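Local coordinates for protein polysialic acid O-acetyltransferase (Escherichia coli, PDB 3JQY) that transfers acetyl groups from acetyl-CoA to the sugar hydroxyls of long capsular polysialic acid chains, at residues Q21-K26 with G39-C44; G59-L64 with G81-V86; D68-R73 with S92-D97; R110-G115 with C133-D138; V121-N126 with R142-H147. All blocks are in the same frame, centred on the assembly; numbering follows the deposited sequence.

Interaction 1: residues Q21-K26 with G39-C44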
# COMPACT_ATOMS: atom_id res chain seq x y z
N GLN B 21 -33.21 -15.49 -7.58
CA GLN B 21 -34.18 -14.40 -7.58
C GLN B 21 -34.01 -13.52 -6.34
O GLN B 21 -33.49 -13.98 -5.33
CB GLN B 21 -35.62 -14.95 -7.66
CG GLN B 21 -35.95 -15.67 -8.97
CD GLN B 21 -37.39 -16.12 -9.06
OE1 GLN B 21 -38.06 -16.35 -8.05
NE2 GLN B 21 -37.89 -16.26 -10.29
N ASP B 22 -34.44 -12.26 -6.43
CA ASP B 22 -34.45 -11.39 -5.26
C ASP B 22 -35.71 -11.65 -4.43
O ASP B 22 -36.49 -12.56 -4.75
CB ASP B 22 -34.29 -9.91 -5.63
CG ASP B 22 -35.53 -9.33 -6.29
OD1 ASP B 22 -36.56 -10.03 -6.39
OD2 ASP B 22 -35.49 -8.14 -6.69
N SER B 23 -35.93 -10.87 -3.38
CA SER B 23 -37.02 -11.16 -2.44
C SER B 23 -38.40 -10.97 -3.06
O SER B 23 -39.38 -11.51 -2.56
CB SER B 23 -36.88 -10.32 -1.17
OG SER B 23 -35.65 -10.60 -0.53
N ARG B 24 -38.48 -10.21 -4.15
CA ARG B 24 -39.77 -10.03 -4.80
C ARG B 24 -39.90 -10.93 -6.02
O ARG B 24 -40.75 -10.71 -6.89
CB ARG B 24 -40.02 -8.56 -5.15
CG ARG B 24 -38.97 -7.96 -6.05
CD ARG B 24 -38.77 -6.49 -5.77
NE ARG B 24 -37.69 -5.96 -6.59
CZ ARG B 24 -37.87 -5.34 -7.75
NH1 ARG B 24 -39.10 -5.15 -8.22
NH2 ARG B 24 -36.83 -4.90 -8.43
N LEU B 25 -39.04 -11.95 -6.08
CA LEU B 25 -39.14 -12.98 -7.11
C LEU B 25 -38.66 -12.55 -8.50
O LEU B 25 -39.05 -13.15 -9.51
CB LEU B 25 -40.58 -13.49 -7.19
CG LEU B 25 -40.90 -14.64 -6.24
CD1 LEU B 25 -40.02 -14.59 -5.00
CD2 LEU B 25 -42.37 -14.63 -5.85
N LYS B 26 -37.80 -11.54 -8.55
CA LYS B 26 -37.21 -11.07 -9.80
C LYS B 26 -35.87 -11.76 -10.04
O LYS B 26 -35.00 -11.76 -9.16
CB LYS B 26 -37.02 -9.55 -9.78
CG LYS B 26 -36.41 -8.99 -11.06
CD LYS B 26 -36.10 -7.50 -10.94
CE LYS B 26 -35.49 -6.97 -12.23
NZ LYS B 26 -36.45 -7.07 -13.37
N GLY B 39 -36.45 -12.36 7.97
CA GLY B 39 -36.94 -11.03 7.69
C GLY B 39 -36.08 -10.23 6.72
O GLY B 39 -36.35 -9.06 6.49
N ASN B 40 -35.06 -10.87 6.16
CA ASN B 40 -34.15 -10.17 5.25
C ASN B 40 -34.77 -9.88 3.89
O ASN B 40 -35.58 -10.66 3.39
CB ASN B 40 -32.86 -10.98 5.07
CG ASN B 40 -32.11 -11.15 6.37
OD1 ASN B 40 -31.72 -12.26 6.74
ND2 ASN B 40 -31.89 -10.04 7.07
N VAL B 41 -34.37 -8.76 3.28
CA VAL B 41 -34.92 -8.35 2.00
C VAL B 41 -33.83 -7.90 1.03
O VAL B 41 -32.97 -7.11 1.39
CB VAL B 41 -35.93 -7.20 2.18
CG1 VAL B 41 -36.37 -6.66 0.84
CG2 VAL B 41 -37.13 -7.68 3.00
N PHE B 42 -33.88 -8.43 -0.19
CA PHE B 42 -32.98 -8.01 -1.26
C PHE B 42 -33.87 -7.53 -2.40
O PHE B 42 -34.65 -8.31 -2.95
CB PHE B 42 -32.10 -9.19 -1.68
CG PHE B 42 -31.20 -8.91 -2.86
CD1 PHE B 42 -30.71 -7.63 -3.11
CD2 PHE B 42 -30.83 -9.93 -3.72
CE1 PHE B 42 -29.88 -7.39 -4.19
CE2 PHE B 42 -30.00 -9.69 -4.80
CZ PHE B 42 -29.52 -8.42 -5.03
N VAL B 43 -33.79 -6.24 -2.71
CA VAL B 43 -34.54 -5.68 -3.83
C VAL B 43 -33.54 -5.25 -4.89
O VAL B 43 -32.68 -4.41 -4.63
CB VAL B 43 -35.38 -4.46 -3.40
CG1 VAL B 43 -36.13 -3.89 -4.60
CG2 VAL B 43 -36.35 -4.85 -2.29
N CYS B 44 -33.64 -5.84 -6.08
CA CYS B 44 -32.64 -5.61 -7.11
C CYS B 44 -33.28 -5.21 -8.43
O CYS B 44 -34.14 -5.93 -8.94
CB CYS B 44 -31.79 -6.86 -7.30
SG CYS B 44 -30.26 -6.59 -8.23

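Interaction 2: residues G59-L64 with G81-V86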
# COMPACT_ATOMS: atom_id res chain seq x y z
N GLY B 59 -27.70 -12.52 9.69
CA GLY B 59 -28.46 -11.80 10.70
C GLY B 59 -29.89 -11.60 10.22
O GLY B 59 -30.28 -12.13 9.19
N ASN B 60 -30.65 -10.82 10.96
CA ASN B 60 -32.08 -10.64 10.69
C ASN B 60 -32.46 -9.21 10.32
O ASN B 60 -31.79 -8.26 10.72
CB ASN B 60 -32.89 -11.07 11.92
CG ASN B 60 -32.47 -12.42 12.44
OD1 ASN B 60 -32.23 -13.35 11.68
ND2 ASN B 60 -32.39 -12.55 13.77
N ASN B 61 -33.56 -9.08 9.58
CA ASN B 61 -34.16 -7.78 9.32
C ASN B 61 -33.21 -6.80 8.65
O ASN B 61 -33.21 -5.61 8.96
CB ASN B 61 -34.72 -7.18 10.61
CG ASN B 61 -35.77 -8.07 11.24
OD1 ASN B 61 -35.84 -8.19 12.46
ND2 ASN B 61 -36.57 -8.71 10.41
N ASN B 62 -32.39 -7.33 7.74
CA ASN B 62 -31.50 -6.50 6.94
C ASN B 62 -32.14 -6.17 5.61
O ASN B 62 -33.05 -6.87 5.17
CB ASN B 62 -30.19 -7.24 6.68
CG ASN B 62 -29.47 -7.61 7.96
OD1 ASN B 62 -29.41 -8.78 8.34
ND2 ASN B 62 -28.93 -6.62 8.63
N LYS B 63 -31.67 -5.12 4.96
CA LYS B 63 -32.17 -4.78 3.63
C LYS B 63 -31.05 -4.33 2.69
O LYS B 63 -30.24 -3.47 3.04
CB LYS B 63 -33.25 -3.70 3.70
CG LYS B 63 -34.02 -3.53 2.38
CD LYS B 63 -35.21 -2.59 2.54
CE LYS B 63 -36.01 -2.47 1.25
NZ LYS B 63 -37.16 -1.54 1.40
N LEU B 64 -31.02 -4.94 1.51
CA LEU B 64 -30.14 -4.52 0.43
C LEU B 64 -31.01 -4.05 -0.73
O LEU B 64 -31.87 -4.79 -1.20
CB LEU B 64 -29.25 -5.67 -0.04
CG LEU B 64 -28.45 -5.44 -1.32
CD1 LEU B 64 -27.52 -4.25 -1.17
CD2 LEU B 64 -27.67 -6.69 -1.72
N GLY B 81 -25.23 -9.41 11.81
CA GLY B 81 -26.16 -8.90 12.79
C GLY B 81 -27.41 -8.36 12.11
O GLY B 81 -27.69 -8.70 10.96
N ASP B 82 -28.13 -7.50 12.82
CA ASP B 82 -29.50 -7.15 12.44
C ASP B 82 -29.68 -5.68 12.08
O ASP B 82 -28.89 -4.83 12.48
CB ASP B 82 -30.46 -7.46 13.60
CG ASP B 82 -30.28 -8.86 14.16
OD1 ASP B 82 -29.79 -9.75 13.44
OD2 ASP B 82 -30.65 -9.07 15.34
N ASN B 83 -30.75 -5.41 11.34
CA ASN B 83 -31.20 -4.05 11.09
C ASN B 83 -30.20 -3.19 10.32
O ASN B 83 -30.17 -1.97 10.48
CB ASN B 83 -31.56 -3.36 12.42
CG ASN B 83 -32.61 -4.14 13.20
OD1 ASN B 83 -33.64 -4.52 12.66
ND2 ASN B 83 -32.34 -4.38 14.48
N ASN B 84 -29.39 -3.84 9.50
CA ASN B 84 -28.49 -3.14 8.58
C ASN B 84 -29.22 -2.76 7.29
O ASN B 84 -30.23 -3.37 6.94
CB ASN B 84 -27.30 -4.03 8.20
CG ASN B 84 -26.46 -4.43 9.41
OD1 ASN B 84 -25.73 -3.62 9.96
ND2 ASN B 84 -26.56 -5.69 9.80
N TYR B 85 -28.68 -1.77 6.58
CA TYR B 85 -29.32 -1.22 5.39
C TYR B 85 -28.23 -0.80 4.42
O TYR B 85 -27.32 -0.05 4.79
CB TYR B 85 -30.15 0.01 5.79
CG TYR B 85 -30.85 0.75 4.66
CD1 TYR B 85 -32.10 0.35 4.20
CD2 TYR B 85 -30.26 1.87 4.08
CE1 TYR B 85 -32.74 1.04 3.18
CE2 TYR B 85 -30.90 2.57 3.06
CZ TYR B 85 -32.14 2.15 2.62
OH TYR B 85 -32.76 2.85 1.61
N VAL B 86 -28.30 -1.30 3.19
CA VAL B 86 -27.37 -0.90 2.14
C VAL B 86 -28.20 -0.52 0.91
O VAL B 86 -29.04 -1.30 0.45
CB VAL B 86 -26.39 -2.04 1.77
CG1 VAL B 86 -25.49 -1.63 0.60
CG2 VAL B 86 -25.54 -2.44 2.98
O HOH W 1 -32.96 -2.70 7.75
O HOH W 2 -35.15 -3.38 10.50

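Interaction 3: residues D68-R73 with S92-D97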
# COMPACT_ATOMS: atom_id res chain seq x y z
N ASP B 68 -32.03 0.26 -10.58
CA ASP B 68 -31.88 -0.00 -12.01
C ASP B 68 -30.57 0.61 -12.51
O ASP B 68 -30.12 1.65 -12.00
CB ASP B 68 -33.04 0.62 -12.79
CG ASP B 68 -34.32 -0.21 -12.73
OD1 ASP B 68 -34.30 -1.35 -12.23
OD2 ASP B 68 -35.36 0.31 -13.19
N ASP B 69 -29.98 -0.03 -13.51
CA ASP B 69 -28.84 0.50 -14.25
C ASP B 69 -27.56 0.65 -13.43
O ASP B 69 -26.64 1.36 -13.83
CB ASP B 69 -29.20 1.81 -14.93
CG ASP B 69 -30.31 1.64 -15.95
OD1 ASP B 69 -30.36 0.56 -16.57
OD2 ASP B 69 -31.11 2.57 -16.12
N VAL B 70 -27.50 -0.04 -12.30
CA VAL B 70 -26.26 -0.15 -11.56
C VAL B 70 -25.43 -1.27 -12.19
O VAL B 70 -25.97 -2.28 -12.65
CB VAL B 70 -26.54 -0.43 -10.08
CG1 VAL B 70 -25.24 -0.63 -9.30
CG2 VAL B 70 -27.35 0.72 -9.48
N GLU B 71 -24.11 -1.08 -12.25
CA GLU B 71 -23.22 -2.14 -12.67
C GLU B 71 -22.48 -2.68 -11.46
O GLU B 71 -21.71 -1.96 -10.83
CB GLU B 71 -22.21 -1.60 -13.68
CG GLU B 71 -21.06 -2.55 -13.98
CD GLU B 71 -19.96 -1.87 -14.79
OE1 GLU B 71 -18.85 -1.68 -14.25
OE2 GLU B 71 -20.21 -1.51 -15.96
N CYS B 72 -22.75 -3.93 -11.10
CA CYS B 72 -22.05 -4.59 -10.01
C CYS B 72 -21.18 -5.68 -10.60
O CYS B 72 -21.69 -6.58 -11.27
CB CYS B 72 -23.04 -5.24 -9.04
SG CYS B 72 -24.18 -4.08 -8.29
N ARG B 73 -19.88 -5.59 -10.37
CA ARG B 73 -18.95 -6.63 -10.81
C ARG B 73 -18.05 -7.06 -9.66
O ARG B 73 -17.34 -6.25 -9.07
CB ARG B 73 -18.14 -6.15 -12.02
CG ARG B 73 -19.03 -5.78 -13.21
CD ARG B 73 -18.24 -5.11 -14.32
NE ARG B 73 -17.28 -6.02 -14.94
CZ ARG B 73 -17.58 -6.91 -15.89
NH1 ARG B 73 -18.82 -7.02 -16.33
NH2 ARG B 73 -16.62 -7.68 -16.39
N SER B 92 -24.78 3.88 -10.91
CA SER B 92 -23.47 3.78 -10.29
C SER B 92 -22.75 2.53 -10.79
O SER B 92 -23.36 1.65 -11.40
CB SER B 92 -23.61 3.72 -8.77
OG SER B 92 -24.47 2.67 -8.38
N LYS B 93 -21.45 2.45 -10.53
CA LYS B 93 -20.67 1.28 -10.92
C LYS B 93 -19.86 0.86 -9.72
O LYS B 93 -19.11 1.67 -9.17
CB LYS B 93 -19.73 1.63 -12.08
CG LYS B 93 -20.44 2.14 -13.33
CD LYS B 93 -19.45 2.25 -14.48
CE LYS B 93 -20.12 2.77 -15.73
NZ LYS B 93 -19.15 2.82 -16.87
N ILE B 94 -19.99 -0.39 -9.31
CA ILE B 94 -19.38 -0.82 -8.05
C ILE B 94 -18.72 -2.19 -8.13
O ILE B 94 -19.17 -3.08 -8.87
CB ILE B 94 -20.39 -0.78 -6.89
CG1 ILE B 94 -19.69 -1.06 -5.56
CG2 ILE B 94 -21.52 -1.76 -7.15
CD1 ILE B 94 -20.46 -0.59 -4.35
N LYS B 95 -17.63 -2.32 -7.39
CA LYS B 95 -16.91 -3.56 -7.20
C LYS B 95 -16.48 -3.60 -5.74
O LYS B 95 -16.57 -2.59 -5.04
CB LYS B 95 -15.66 -3.59 -8.09
CG LYS B 95 -15.94 -3.27 -9.55
CD LYS B 95 -14.71 -3.46 -10.42
CE LYS B 95 -14.99 -3.01 -11.84
NZ LYS B 95 -14.16 -3.75 -12.83
N GLY B 96 -16.01 -4.75 -5.26
CA GLY B 96 -15.44 -4.82 -3.93
C GLY B 96 -16.30 -5.44 -2.85
O GLY B 96 -17.22 -6.22 -3.12
N ASP B 97 -15.99 -5.09 -1.61
CA ASP B 97 -16.62 -5.73 -0.46
C ASP B 97 -17.25 -4.70 0.46
O ASP B 97 -16.56 -3.81 0.95
CB ASP B 97 -15.57 -6.52 0.32
CG ASP B 97 -15.02 -7.70 -0.47
OD1 ASP B 97 -13.85 -7.64 -0.89
OD2 ASP B 97 -15.77 -8.67 -0.68
O HOH W 3 -23.96 1.89 -14.27
O HOH W 4 -18.28 -2.17 -11.79
O HOH W 5 -18.54 0.06 -17.53

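Interaction 4: residues R110-G115 with C133-D138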
# COMPACT_ATOMS: atom_id res chain seq x y z
N ARG B 110 -25.97 8.30 -6.78
CA ARG B 110 -26.15 8.13 -8.22
C ARG B 110 -24.91 8.48 -9.03
O ARG B 110 -24.19 9.43 -8.72
CB ARG B 110 -27.31 9.01 -8.70
CG ARG B 110 -28.63 8.65 -8.08
CD ARG B 110 -29.77 9.45 -8.72
NE ARG B 110 -29.85 10.81 -8.20
CZ ARG B 110 -30.60 11.17 -7.16
NH1 ARG B 110 -31.33 10.27 -6.52
NH2 ARG B 110 -30.61 12.43 -6.76
N ARG B 111 -24.67 7.70 -10.09
CA ARG B 111 -23.60 7.98 -11.05
C ARG B 111 -22.22 7.99 -10.42
O ARG B 111 -21.29 8.61 -10.94
CB ARG B 111 -23.86 9.32 -11.76
CG ARG B 111 -25.21 9.38 -12.48
CD ARG B 111 -25.52 10.78 -12.99
NE ARG B 111 -25.48 11.78 -11.92
CZ ARG B 111 -26.53 12.15 -11.19
NH1 ARG B 111 -27.73 11.61 -11.40
NH2 ARG B 111 -26.38 13.06 -10.24
N THR B 112 -22.07 7.30 -9.30
CA THR B 112 -20.77 7.19 -8.66
C THR B 112 -20.05 5.94 -9.18
O THR B 112 -20.67 4.90 -9.38
CB THR B 112 -20.93 7.14 -7.13
OG1 THR B 112 -21.12 8.47 -6.64
CG2 THR B 112 -19.71 6.51 -6.47
N THR B 113 -18.75 6.05 -9.44
CA THR B 113 -17.97 4.92 -9.91
C THR B 113 -16.95 4.49 -8.86
O THR B 113 -16.32 5.33 -8.22
CB THR B 113 -17.26 5.21 -11.24
OG1 THR B 113 -16.32 6.29 -11.08
CG2 THR B 113 -18.29 5.61 -12.29
N ILE B 114 -16.83 3.19 -8.67
CA ILE B 114 -15.97 2.65 -7.62
C ILE B 114 -15.10 1.54 -8.19
O ILE B 114 -15.60 0.58 -8.78
CB ILE B 114 -16.81 2.10 -6.45
CG1 ILE B 114 -17.58 3.25 -5.78
CG2 ILE B 114 -15.92 1.35 -5.48
CD1 ILE B 114 -18.70 2.79 -4.85
N GLY B 115 -13.79 1.69 -8.01
CA GLY B 115 -12.83 0.74 -8.56
C GLY B 115 -12.64 -0.54 -7.77
O GLY B 115 -13.05 -0.65 -6.61
N CYS B 133 -19.45 10.73 -7.53
CA CYS B 133 -18.09 10.54 -7.04
C CYS B 133 -17.26 9.64 -7.96
O CYS B 133 -17.80 8.81 -8.70
CB CYS B 133 -18.06 9.98 -5.61
SG CYS B 133 -18.62 11.17 -4.36
N MET B 134 -15.95 9.84 -7.93
CA MET B 134 -15.01 8.98 -8.64
C MET B 134 -14.09 8.36 -7.60
O MET B 134 -13.20 9.03 -7.07
CB MET B 134 -14.20 9.79 -9.66
CG MET B 134 -13.23 8.93 -10.49
SD MET B 134 -12.57 9.83 -11.92
CE MET B 134 -11.55 11.06 -11.11
N ILE B 135 -14.35 7.10 -7.28
CA ILE B 135 -13.55 6.37 -6.30
C ILE B 135 -12.62 5.41 -7.04
O ILE B 135 -13.09 4.50 -7.73
CB ILE B 135 -14.45 5.57 -5.34
CG1 ILE B 135 -15.57 6.46 -4.75
CG2 ILE B 135 -13.62 4.89 -4.26
CD1 ILE B 135 -15.07 7.75 -4.12
N ALA B 136 -11.32 5.63 -6.92
CA ALA B 136 -10.35 4.81 -7.65
C ALA B 136 -10.20 3.43 -7.02
O ALA B 136 -10.92 3.08 -6.08
CB ALA B 136 -9.00 5.52 -7.69
N ARG B 137 -9.26 2.65 -7.54
CA ARG B 137 -9.05 1.30 -7.04
C ARG B 137 -8.43 1.30 -5.65
O ARG B 137 -7.75 2.25 -5.26
CB ARG B 137 -8.16 0.51 -8.00
CG ARG B 137 -8.81 0.28 -9.36
CD ARG B 137 -8.07 -0.76 -10.19
NE ARG B 137 -8.85 -1.13 -11.37
CZ ARG B 137 -8.70 -2.28 -12.04
NH1 ARG B 137 -7.82 -3.18 -11.63
NH2 ARG B 137 -9.45 -2.52 -13.10
N ASP B 138 -8.68 0.22 -4.91
CA ASP B 138 -8.08 0.01 -3.60
C ASP B 138 -8.37 1.14 -2.62
O ASP B 138 -7.46 1.65 -1.97
CB ASP B 138 -6.57 -0.22 -3.73
CG ASP B 138 -6.25 -1.46 -4.55
OD1 ASP B 138 -7.00 -2.44 -4.45
OD2 ASP B 138 -5.24 -1.44 -5.27
O HOH W 6 -13.94 5.03 -10.43
O HOH W 7 -11.75 1.04 -4.50

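Interaction 5: residues V121-N126 with R142-H147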
# COMPACT_ATOMS: atom_id res chain seq x y z
N VAL B 121 -15.92 -1.02 5.97
CA VAL B 121 -15.95 -1.65 7.29
C VAL B 121 -16.81 -0.80 8.22
O VAL B 121 -16.59 0.40 8.33
CB VAL B 121 -14.53 -1.71 7.89
CG1 VAL B 121 -14.54 -2.45 9.22
CG2 VAL B 121 -13.55 -2.36 6.91
N THR B 122 -17.78 -1.41 8.89
CA THR B 122 -18.65 -0.66 9.80
C THR B 122 -18.84 -1.36 11.14
O THR B 122 -18.40 -2.50 11.33
CB THR B 122 -20.06 -0.49 9.19
OG1 THR B 122 -20.62 -1.79 8.95
CG2 THR B 122 -20.02 0.28 7.89
N ASP B 123 -19.50 -0.67 12.06
CA ASP B 123 -19.96 -1.27 13.31
C ASP B 123 -20.97 -0.32 13.95
O ASP B 123 -20.58 0.66 14.60
CB ASP B 123 -18.80 -1.54 14.26
CG ASP B 123 -19.23 -2.25 15.53
OD1 ASP B 123 -20.43 -2.55 15.68
OD2 ASP B 123 -18.36 -2.52 16.38
N LYS B 124 -22.25 -0.61 13.74
CA LYS B 124 -23.33 0.25 14.21
C LYS B 124 -23.04 1.70 13.87
O LYS B 124 -23.10 2.59 14.72
CB LYS B 124 -23.55 0.09 15.72
CG LYS B 124 -24.83 0.77 16.23
CD LYS B 124 -25.18 0.35 17.65
CE LYS B 124 -26.28 -0.72 17.67
NZ LYS B 124 -25.83 -2.06 17.18
N CYS B 125 -22.73 1.94 12.60
CA CYS B 125 -22.46 3.30 12.14
C CYS B 125 -22.77 3.43 10.66
O CYS B 125 -23.28 2.50 10.04
CB CYS B 125 -21.01 3.71 12.44
SG CYS B 125 -19.76 2.78 11.55
N ASN B 126 -22.49 4.59 10.09
CA ASN B 126 -22.93 4.87 8.73
C ASN B 126 -21.77 5.22 7.83
O ASN B 126 -20.87 5.96 8.24
CB ASN B 126 -23.94 6.01 8.73
CG ASN B 126 -25.13 5.74 9.64
OD1 ASN B 126 -25.61 6.63 10.34
ND2 ASN B 126 -25.59 4.49 9.64
N ARG B 142 -12.90 2.81 6.39
CA ARG B 142 -12.83 2.03 7.63
C ARG B 142 -13.44 2.79 8.81
O ARG B 142 -12.75 3.53 9.50
CB ARG B 142 -11.37 1.65 7.94
CG ARG B 142 -11.22 0.59 9.02
CD ARG B 142 -9.75 0.26 9.33
NE ARG B 142 -9.03 -0.28 8.18
CZ ARG B 142 -9.13 -1.54 7.75
NH1 ARG B 142 -9.93 -2.40 8.37
NH2 ARG B 142 -8.43 -1.93 6.69
N ALA B 143 -14.74 2.59 9.03
CA ALA B 143 -15.46 3.35 10.05
C ALA B 143 -15.36 2.73 11.44
O ALA B 143 -15.80 3.32 12.42
CB ALA B 143 -16.92 3.51 9.65
N SER B 144 -14.79 1.53 11.50
CA SER B 144 -14.56 0.83 12.76
C SER B 144 -13.13 0.33 12.85
O SER B 144 -12.57 -0.15 11.85
CB SER B 144 -15.52 -0.35 12.89
OG SER B 144 -15.15 -1.18 13.98
N ASP B 145 -12.52 0.42 14.03
CA ASP B 145 -11.14 -0.00 14.25
C ASP B 145 -10.99 -1.52 14.36
O ASP B 145 -9.89 -2.06 14.18
CB ASP B 145 -10.56 0.62 15.52
CG ASP B 145 -10.18 2.08 15.35
OD1 ASP B 145 -10.34 2.63 14.24
OD2 ASP B 145 -9.70 2.67 16.34
N GLY B 146 -12.08 -2.20 14.69
CA GLY B 146 -12.04 -3.65 14.76
C GLY B 146 -11.80 -4.23 16.15
O GLY B 146 -12.32 -5.30 16.47
N HIS B 147 -11.05 -3.50 16.96
CA HIS B 147 -10.72 -3.91 18.32
C HIS B 147 -10.76 -2.69 19.24
O HIS B 147 -10.51 -1.58 18.78
CB HIS B 147 -9.34 -4.58 18.36
CG HIS B 147 -9.24 -5.79 17.50
ND1 HIS B 147 -9.90 -6.97 17.78
CD2 HIS B 147 -8.53 -6.03 16.37
CE1 HIS B 147 -9.62 -7.87 16.86
NE2 HIS B 147 -8.78 -7.32 15.99
O HOH W 8 -15.95 -0.55 16.50

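Interaction 1: residues Q21-K26 with G39-C44
The guanidinium of Arg24 meets the carbonyl of Cys44 at its edge, while Val43 CG1 approaches it obliquely. The bond from Arg24 NH2 to Cys44 O is 2.9 Å and bent. Its donor stands well above the carbonyl plane. Asp22 CB approaches the Phe42 ring obliquely, 4.0 Å from Phe42 CD2, and the Phe31 ring meets it too. In the carboxylate of Asp22, OD1 accepts the backbone N of Arg24 and that of Lys26 from opposite faces of the carboxylate plane. The first of these bonds makes an Asx turn, laid over a type I beta turn from Asp22 to Leu25. The turn belongs to the N-terminal repeats and packs on strand 41-44, an outermost strand of its sheet within this chain in the left-handed beta-helix. Asp22 OD2 faces the strand and takes Cys44 N on its anti lone pair at 3.0 Å. It also forms a salt bridge with Arg24 NE (3.1 Å). Asp22 CG lies between the backbone N and the carbonyl carbon (chi1 72°), which carries the carboxylate back over its own turn. The chain of Lys26 passes Cys44 O, and its NZ continues to a salt bridge with Asp46. Ser23 grips Phe42 twice: Ser23 N donates to Phe42 O at 2.9 Å, and Ser23 OG accepts Phe42 N at 2.8 Å, nearly straight at 171°.

Interaction 2: residues G59-L64 with G81-V86
Two successive coils of the left-handed beta-helix stack here, each turning a corner before a short parallel strand. Lys63 pairs with Tyr85 and Leu64 with Val86. Lys63 N donates to Asn84 O at 3.0 Å, and Val86 N donates to Lys63 O nearly along the C=O axis. At the corner Asn83 N still donates to Asn60 O (3.1 Å), and a side chain joins in: Asp82 OD1 accepts Asn60 N at 2.8 Å from above its carboxylate plane. Asp82 CG sits beside its own backbone N (chi1 -50°), which holds the carboxylate level with the coil next door. Asn60 and Asp82 point the same way with their flat groups 21° apart, and Asn60 OD1 turns to Ser38 N. The amides of Asn62 and Asn84 also lie side by side, their planes 11° apart. Asn84 OD1 takes Ser104 N, so the stack of polar side chains reaches the following coil. Leu64 CD1 touches Val86 CG1 at 3.8 Å. A water donates to Asn61 O and Asn84 O, and a second joins Asn83 OD1 more weakly to Asn61 O. The corner is therefore bound mainly by polar groups and water; apolar contact begins in the strands, where Leu64 and Val86 share the buried face.

Interaction 3: residues D68-R73 with S92-D97
Cys72 SG rests against Ile94 CG2 at 3.7 Å on the buried face, the tight side of this contact. Val70 adds to it, with CG1 lying 4.4 Å from Ile94 CG2. Three straight backbone bonds run alongside: Glu71 N to Ser92 O, Ile94 N to Glu71 O (2.8 Å) and Arg73 N to Ile94 O. This is the parallel ladder between neighbouring coils of the left-handed beta-helix, and Ile88 touches both Val70 and Ile94. The other face is looser and wet. There the extended chains of Glu71 and Lys93 cross obliquely, and Glu71 OE2 stays 4.5 Å from Lys93 NZ. A water bridges that gap, and Asn49 ND2 also bonds to OE2. A second water donates to Glu71 OE1 at 2.6 Å. With an alanine at Glu71, Asn49 ND2 would probably lose its acceptor, and Lys93 NZ its water link and the opposite charge nearby. Farther along, Arg73 NE and Lys95 NZ are like charges 4.4 Å apart, and Arg73 NH1 bonds to Asn49 O.

Interaction 4: residues R110-G115 with C133-D138
Thr112 carries its hydroxyl across to the neighbouring coil, where OG1 accepts Cys133 N at 2.9 Å with an angle of 160°. The branch is set by the first torsion: OG1 lies beside the backbone N (chi1 -80°), and CG2 is anti to it. Both branches meet Cys133 CB, OG1 more closely (3.6 Å) than CG2 (3.9 Å). The same hydroxyl also bonds to Gly130 O. Thr113 takes a different rotamer. Its OG1 stands between its backbone N and carbonyl carbon (chi1 62°), where it meets a water that also donates to Ile135 O, and where Arg222 NH2 reaches it. Thr113 pairs with Met134 and Ile114 with Ile135 in a short parallel ladder between successive coils of the left-handed beta-helix. Its backbone bonds are Thr113 N to Cys133 O, Ile135 N to Thr113 O (2.8 Å) and Gly115 N to Ile135 O, the last one bent. On the inner face Ile114 and Ile135 lie side by side and point the same way. Both put CG1 beside the backbone N, and Ile114 CG1 comes 3.9 Å from Ile135 CB. Met134 leaves from the opposite face and packs on His147 of a second subunit. At Gly115 the chains draw together, and a side chain there would run into the backbone of Ala136 and Arg137. A water donates to both Gly115 O and Ala136 O at this end.

Interaction 5: residues V121-N126 with R142-H147
Val121 and Arg142 lie side by side and point the same way at the end of their parallel strands. Val121 CG2 comes 3.9 Å from Arg142 NH1, approaching the guanidinium obliquely. Between these segments one backbone bond continues the ladder, Ala143 N to Val121 O at 3.0 Å, with the donor tilted from the carbonyl plane. Ala143 turns its methyl to the sulfur of Cys125, CB to SG 3.5 Å. Cys125 SG lies between its backbone N and carbonyl carbon. This torsion (chi1 66°) turns the sulfur back over its own loop, where it accepts Asp123 N at 171°. A glycine at Cys125 would probably leave Asp123 N without this acceptor and open a gap beside the Ala143 methyl. Ser144 faces the 121-126 loop, with its CB and OG both 3.7 Å from Asp123 CB. One water bonds to Ser144 OG and donates to Asp123 OD2. The next residues, Asp145 to His147, probably bind acetyl-CoA, as in relatives, and Asp145 forms a salt bridge with Lys180, a further probable ligand contact. His147 reaches another subunit, bonding to its Arg222 and meeting its Trp171 edge to face. This is consistent with an acetyl-CoA site at the subunit interface, as in other hexapeptide-repeat acyltransferases.

From the N terminus, interaction 1 comes first and lays the repeat turn on strand 41-44. It closes before the others open. Interaction 2 follows, its strand 63-66 bonding to 41-44 through the backbone. Interactions 2 and 3 cross, since their segments alternate along the chain: 59-64, 68-73, 81-86, 92-97. Each joins points about 22 to 24 residues apart, roughly one coil of the beta-helix, at different places on its cross-section. Interaction 4 lies beside interaction 3, where Lys93 bonds to Thr112 and Ile114. Interactions 4 and 5 cross in the same way, with centres about 20 Å apart. Interaction 5 ties the corner after strand 119-121 to the loop that holds part of the probable acetyl-CoA site.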